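Local coordinates for protein putative esterase/lipase/thioesterase (Silicibacter sp., PDB 2PBL) that probably hydrolyses ester or thioester bonds as a member of the alpha/beta-hydrolase fold, although its natural substrate is not established, at residues Gln115-Gln118 and Ala119-Ala123; Arg177-Met180 and Asn181-Phe184. One frame throughout, in Å; residues are numbered along the deposited sequence.

Contact 1. Residues Gln115-Gln118 and Ala119-Ala123; sequences QISQ and AVTAA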
ATOM      1  N   GLN A 115       5.632   6.204 -10.196  1.00 14.20           N
ATOM      2  CA  GLN A 115       6.638   5.246  -9.758  1.00 12.91           C
ATOM      3  C   GLN A 115       6.070   3.885  -9.354  1.00 13.98           C
ATOM      4  O   GLN A 115       6.621   2.843  -9.716  1.00 13.46           O
ATOM      5  CB  GLN A 115       7.456   5.816  -8.601  1.00 13.85           C
ATOM      6  CG  GLN A 115       8.393   6.906  -9.053  1.00 14.08           C
ATOM      7  CD  GLN A 115       9.208   7.586  -7.922  1.00 16.13           C
ATOM      8  OE1 GLN A 115       9.363   7.055  -6.808  1.00 17.82           O
ATOM      9  NE2 GLN A 115       9.775   8.765  -8.251  1.00 28.55           N
ATOM     10  N   ILE A 116       4.940   3.890  -8.636  1.00 14.65           N
ATOM     11  CA  ILE A 116       4.264   2.636  -8.270  1.00 13.61           C
ATOM     12  C   ILE A 116       3.832   1.920  -9.540  1.00 13.51           C
ATOM     13  O   ILE A 116       3.985   0.698  -9.644  1.00 10.36           O
ATOM     14  CB  ILE A 116       3.066   2.874  -7.306  1.00 12.36           C
ATOM     15  CG1 ILE A 116       3.551   3.558  -6.044  1.00 15.68           C
ATOM     16  CG2 ILE A 116       2.417   1.564  -6.935  1.00 15.87           C
ATOM     17  CD1 ILE A 116       4.753   2.796  -5.432  1.00  5.96           C
ATOM     18  N   SER A 117       3.345   2.662 -10.542  1.00 12.53           N
ATOM     19  CA  SER A 117       2.988   2.058 -11.790  1.00 12.18           C
ATOM     20  C   SER A 117       4.208   1.371 -12.443  1.00 13.84           C
ATOM     21  O   SER A 117       4.115   0.256 -12.944  1.00 13.34           O
ATOM     22  CB  SER A 117       2.415   3.091 -12.771  1.00 15.59           C
ATOM     23  OG  SER A 117       2.041   2.439 -13.988  1.00 24.34           O
ATOM     24  N   GLN A 118       5.326   2.066 -12.465  1.00 13.62           N
ATOM     25  CA  GLN A 118       6.556   1.528 -12.976  1.00 13.67           C
ATOM     26  C   GLN A 118       6.990   0.259 -12.203  1.00 14.87           C
ATOM     27  O   GLN A 118       7.422  -0.733 -12.807  1.00 11.78           O
ATOM     28  CB  GLN A 118       7.651   2.604 -12.949  1.00 14.94           C
ATOM     29  CG  GLN A 118       7.433   3.756 -13.918  1.00 16.72           C
ATOM     30  CD  GLN A 118       7.451   3.297 -15.392  1.00 32.67           C
ATOM     31  OE1 GLN A 118       8.352   2.540 -15.828  1.00 33.18           O
ATOM     32  NE2 GLN A 118       6.463   3.758 -16.163  1.00 25.19           N
ATOM     33  N   ALA A 119       6.839   0.282 -10.875  1.00 15.91           N
ATOM     34  CA  ALA A 119       7.209  -0.840 -10.020  1.00 16.29           C
ATOM     35  C   ALA A 119       6.343  -2.070 -10.244  1.00 15.25           C
ATOM     36  O   ALA A 119       6.878  -3.155 -10.386  1.00 13.61           O
ATOM     37  CB  ALA A 119       7.149  -0.429  -8.535  1.00 17.18           C
ATOM     38  N   VAL A 120       5.015  -1.888 -10.270  1.00 14.55           N
ATOM     39  CA  VAL A 120       4.062  -2.989 -10.472  1.00 13.31           C
ATOM     40  C   VAL A 120       4.368  -3.603 -11.826  1.00 11.83           C
ATOM     41  O   VAL A 120       4.462  -4.824 -11.936  1.00 14.41           O
ATOM     42  CB  VAL A 120       2.590  -2.491 -10.393  1.00 16.73           C
ATOM     43  CG1 VAL A 120       1.604  -3.561 -10.780  1.00  8.55           C
ATOM     44  CG2 VAL A 120       2.237  -1.920  -8.965  1.00 13.39           C
ATOM     45  N   THR A 121       4.565  -2.742 -12.830  1.00 13.11           N
ATOM     46  CA  THR A 121       4.879  -3.171 -14.200  1.00 14.64           C
ATOM     47  C   THR A 121       6.119  -4.044 -14.248  1.00 13.69           C
ATOM     48  O   THR A 121       6.071  -5.093 -14.855  1.00 14.18           O
ATOM     49  CB  THR A 121       5.024  -1.981 -15.168  1.00 15.27           C
ATOM     50  OG1 THR A 121       3.754  -1.324 -15.256  1.00 10.81           O
ATOM     51  CG2 THR A 121       5.451  -2.436 -16.567  1.00 14.13           C
ATOM     52  N   ALA A 122       7.203  -3.621 -13.595  1.00 13.92           N
ATOM     53  CA  ALA A 122       8.432  -4.412 -13.505  1.00 15.10           C
ATOM     54  C   ALA A 122       8.251  -5.730 -12.754  1.00 16.68           C
ATOM     55  O   ALA A 122       8.674  -6.799 -13.219  1.00 15.18           O
ATOM     56  CB  ALA A 122       9.514  -3.581 -12.870  1.00 17.52           C
ATOM     57  N   ALA A 123       7.586  -5.679 -11.606  1.00 16.46           N
ATOM     58  CA  ALA A 123       7.331  -6.917 -10.878  1.00 13.36           C
ATOM     59  C   ALA A 123       6.493  -7.899 -11.727  1.00 14.75           C
ATOM     60  O   ALA A 123       6.731  -9.101 -11.687  1.00 15.02           O
ATOM     61  CB  ALA A 123       6.678  -6.637  -9.537  1.00 14.94           C
TER

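Contact 2. Residues Arg177-Met180 and Asn181-Phe184; sequences RTSM and NEKF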
ATOM      1  N   ARG A 177      -5.516  20.895   4.389  1.00 22.88           N
ATOM      2  CA  ARG A 177      -5.678  21.499   5.694  1.00 22.96           C
ATOM      3  C   ARG A 177      -4.806  20.831   6.763  1.00 21.59           C
ATOM      4  O   ARG A 177      -5.144  20.851   7.934  1.00 24.81           O
ATOM      5  CB  ARG A 177      -7.164  21.511   6.042  1.00 23.03           C
ATOM      6  CG  ARG A 177      -8.002  22.216   4.999  1.00 26.59           C
ATOM      7  CD  ARG A 177      -9.271  22.746   5.615  1.00 41.18           C
ATOM      8  NE  ARG A 177     -10.122  21.669   6.112  1.00 46.99           N
ATOM      9  CZ  ARG A 177     -10.829  21.692   7.248  1.00 49.67           C
ATOM     10  NH1 ARG A 177     -10.751  22.694   8.126  1.00 51.62           N
ATOM     11  NH2 ARG A 177     -11.569  20.638   7.556  1.00 50.75           N
ATOM     12  N   THR A 178      -3.661  20.267   6.358  1.00 21.65           N
ATOM     13  CA  THR A 178      -2.682  19.696   7.271  1.00 21.36           C
ATOM     14  C   THR A 178      -1.280  20.259   6.947  1.00 22.35           C
ATOM     15  O   THR A 178      -0.963  20.589   5.795  1.00 22.91           O
ATOM     16  CB  THR A 178      -2.596  18.142   7.196  1.00 23.37           C
ATOM     17  OG1 THR A 178      -1.926  17.742   5.978  1.00 20.83           O
ATOM     18  CG2 THR A 178      -3.991  17.488   7.320  1.00 23.20           C
ATOM     19  N   SER A 179      -0.433  20.338   7.962  1.00 21.78           N
ATOM     20  CA  SER A 179       0.928  20.793   7.785  1.00 20.95           C
ATOM     21  C   SER A 179       1.732  19.902   6.844  1.00 22.38           C
ATOM     22  O   SER A 179       2.756  20.326   6.312  1.00 23.01           O
ATOM     23  CB  SER A 179       1.632  20.839   9.138  1.00 24.02           C
ATOM     24  OG  SER A 179       0.888  21.642  10.047  1.00 25.92           O
HETATM   25  N   MSE A 180       1.292  18.658   6.642  1.00 19.04           N
HETATM   26  CA  MSE A 180       1.993  17.758   5.729  1.00 18.57           C
HETATM   27  C   MSE A 180       1.930  18.298   4.316  1.00 17.41           C
HETATM   28  O   MSE A 180       2.769  17.940   3.479  1.00 21.16           O
HETATM   29  CB  MSE A 180       1.396  16.366   5.786  1.00 15.19           C
HETATM   30  CG  MSE A 180       1.602  15.640   7.084  1.00 18.74           C
HETATM   31 SE   MSE A 180       0.748  13.880   6.944  0.75 22.08          SE
HETATM   32  CE  MSE A 180      -0.997  14.409   7.119  1.00 19.53           C
ATOM     33  N   ASN A 181       0.978  19.187   4.035  1.00 19.59           N
ATOM     34  CA  ASN A 181       0.911  19.796   2.706  1.00 19.34           C
ATOM     35  C   ASN A 181       2.080  20.760   2.388  1.00 23.49           C
ATOM     36  O   ASN A 181       2.279  21.138   1.223  1.00 23.72           O
ATOM     37  CB  ASN A 181      -0.384  20.476   2.433  1.00 15.44           C
ATOM     38  CG  ASN A 181      -0.651  20.603   0.935  1.00 21.74           C
ATOM     39  OD1 ASN A 181      -0.362  19.675   0.156  1.00 28.22           O
ATOM     40  ND2 ASN A 181      -1.233  21.706   0.527  1.00 21.06           N
ATOM     41  N   GLU A 182       2.867  21.108   3.409  1.00 23.57           N
ATOM     42  CA  GLU A 182       4.063  21.876   3.210  1.00 27.15           C
ATOM     43  C   GLU A 182       5.023  21.000   2.419  1.00 24.68           C
ATOM     44  O   GLU A 182       5.896  21.514   1.707  1.00 23.68           O
ATOM     45  CB  GLU A 182       4.659  22.282   4.557  1.00 26.67           C
ATOM     46  CG  GLU A 182       3.772  23.280   5.354  1.00 33.59           C
ATOM     47  CD  GLU A 182       4.142  23.397   6.875  1.00 37.97           C
ATOM     48  OE1 GLU A 182       5.008  22.624   7.378  1.00 50.98           O
ATOM     49  OE2 GLU A 182       3.525  24.244   7.577  1.00 45.73           O
ATOM     50  N   LYS A 183       4.883  19.681   2.567  1.00 20.63           N
ATOM     51  CA  LYS A 183       5.682  18.725   1.800  1.00 21.71           C
ATOM     52  C   LYS A 183       4.993  18.262   0.506  1.00 20.75           C
ATOM     53  O   LYS A 183       5.648  18.121  -0.524  1.00 21.54           O
ATOM     54  CB  LYS A 183       6.064  17.523   2.653  1.00 20.87           C
ATOM     55  CG  LYS A 183       6.857  17.937   3.849  1.00 23.01           C
ATOM     56  CD  LYS A 183       7.360  16.772   4.633  1.00 34.07           C
ATOM     57  CE  LYS A 183       8.200  17.257   5.809  1.00 32.76           C
ATOM     58  NZ  LYS A 183       8.655  16.099   6.605  1.00 38.61           N
ATOM     59  N   PHE A 184       3.687  18.039   0.532  1.00 19.05           N
ATOM     60  CA  PHE A 184       2.994  17.565  -0.686  1.00 19.52           C
ATOM     61  C   PHE A 184       2.919  18.662  -1.741  1.00 20.75           C
ATOM     62  O   PHE A 184       3.053  18.407  -2.946  1.00 20.85           O
ATOM     63  CB  PHE A 184       1.587  17.076  -0.370  1.00 17.55           C
ATOM     64  CG  PHE A 184       1.516  16.106   0.776  1.00 20.32           C
ATOM     65  CD1 PHE A 184       2.465  15.121   0.930  1.00 11.92           C
ATOM     66  CD2 PHE A 184       0.441  16.144   1.640  1.00 15.73           C
ATOM     67  CE1 PHE A 184       2.369  14.225   1.960  1.00 12.91           C
ATOM     68  CE2 PHE A 184       0.328  15.265   2.679  1.00 16.97           C
ATOM     69  CZ  PHE A 184       1.306  14.310   2.849  1.00 10.42           C
TER

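Contact 1. Residues Gln115-Gln118 and Ala119-Ala123
T121 turns its hydroxyl back along the helix onto the carbonyl of S117, one turn earlier, with OG1 of T121 lying 2.8 Å from O of S117. The same oxygen also receives the backbone N-H of T121, N to O 3.0 Å, and the two donors arrive from opposite faces of the carbonyl plane, each tilted about 30° from it. The hydroxyl owes this placement to a chi1 of -64°, which sets OG1 beside the T121 backbone N and leaves CG2 anti to that nitrogen. S117 sends its own hydroxyl elsewhere, to the carbonyl of V151. These residues belong to helix 109-126, which packs against the central sheet of the alpha/beta-hydrolase fold; here the i to i+4 ladder is regular, with N of V120 binding O of I116 at 2.9 Å in a nearly straight bond. Within the same two turns, the branched side chains of I116 and V120 meet by their CG2 methyls at 4.0 Å, one slanting across the other. V120 holds CG1 anti to its backbone N (chi1 172°), which brings CG2 back over the previous turn, 3.2 Å from O of I116. I116 and A119 both touch P99 of strand 94-99, I116 also reaches V69 of strand 64-69, and V120 leans on V156 of helix 154-157.

Contact 2. Residues Arg177-Met180 and Asn181-Phe184
A type I beta turn from T178 to N181 leads into the short helix 181-184, and the side chains of M180, a selenomethionine, and F184 pack together across this junction. The turn is closed by N of N181 on O of T178 at 3.0 Å, and N of E182 binds O of S179 at the same length. O of M180 accepts two backbone donors: N of K183 at 2.9 Å from above the carbonyl plane, and N of F184 at 3.1 Å within it. That oxygen also sits over the centre of the F184 ring, 3.4 Å above its plane. With chi1 at -50°, CG of F184 lies beside its own backbone N, folding the ring back beneath the preceding turn. There CE2 of F184 meets CB of M180 at 3.5 Å. The two side chains run side by side in the same direction, and SE of M180 stands 5.3 Å from the ring centroid, 70° off the normal, an oblique Met-aromatic contact. Replacing F184 with an alanine would probably leave CB and SE of M180 without their aromatic partner and open a gap below the turn. The amide of N181 is held by the chain that follows, ND2 binding O of M186. The segment follows strand 160-166 and precedes helix 188-193; the hydroxyl of S179 binds D5 and the carbonyl of G1 in the N-terminal segment, while F184 makes an edge-to-face contact with W74 and M180 touches Y73.

Overall arrangement
Contact 1 comes first along the chain, inside helix 109-126, and contact 2 follows after strand 160-166, where a loop turns into helix 181-184. Their centres lie 26 Å apart and their nearest atoms about 13 Å, so the two do not touch, though both belong to the same alpha/beta-hydrolase fold. Strands 131-136 and 160-166, parallel neighbours in the central sheet, separate them in sequence. Contact 1 lies against that sheet, and I116 comes near, without touching, what is probably the nucleophile elbow. Contact 2 lies farther from the centre of the chain, beside the N-terminal segment. One therefore belongs to the core layering of the fold, the other to a more peripheral connection between its sheet strands.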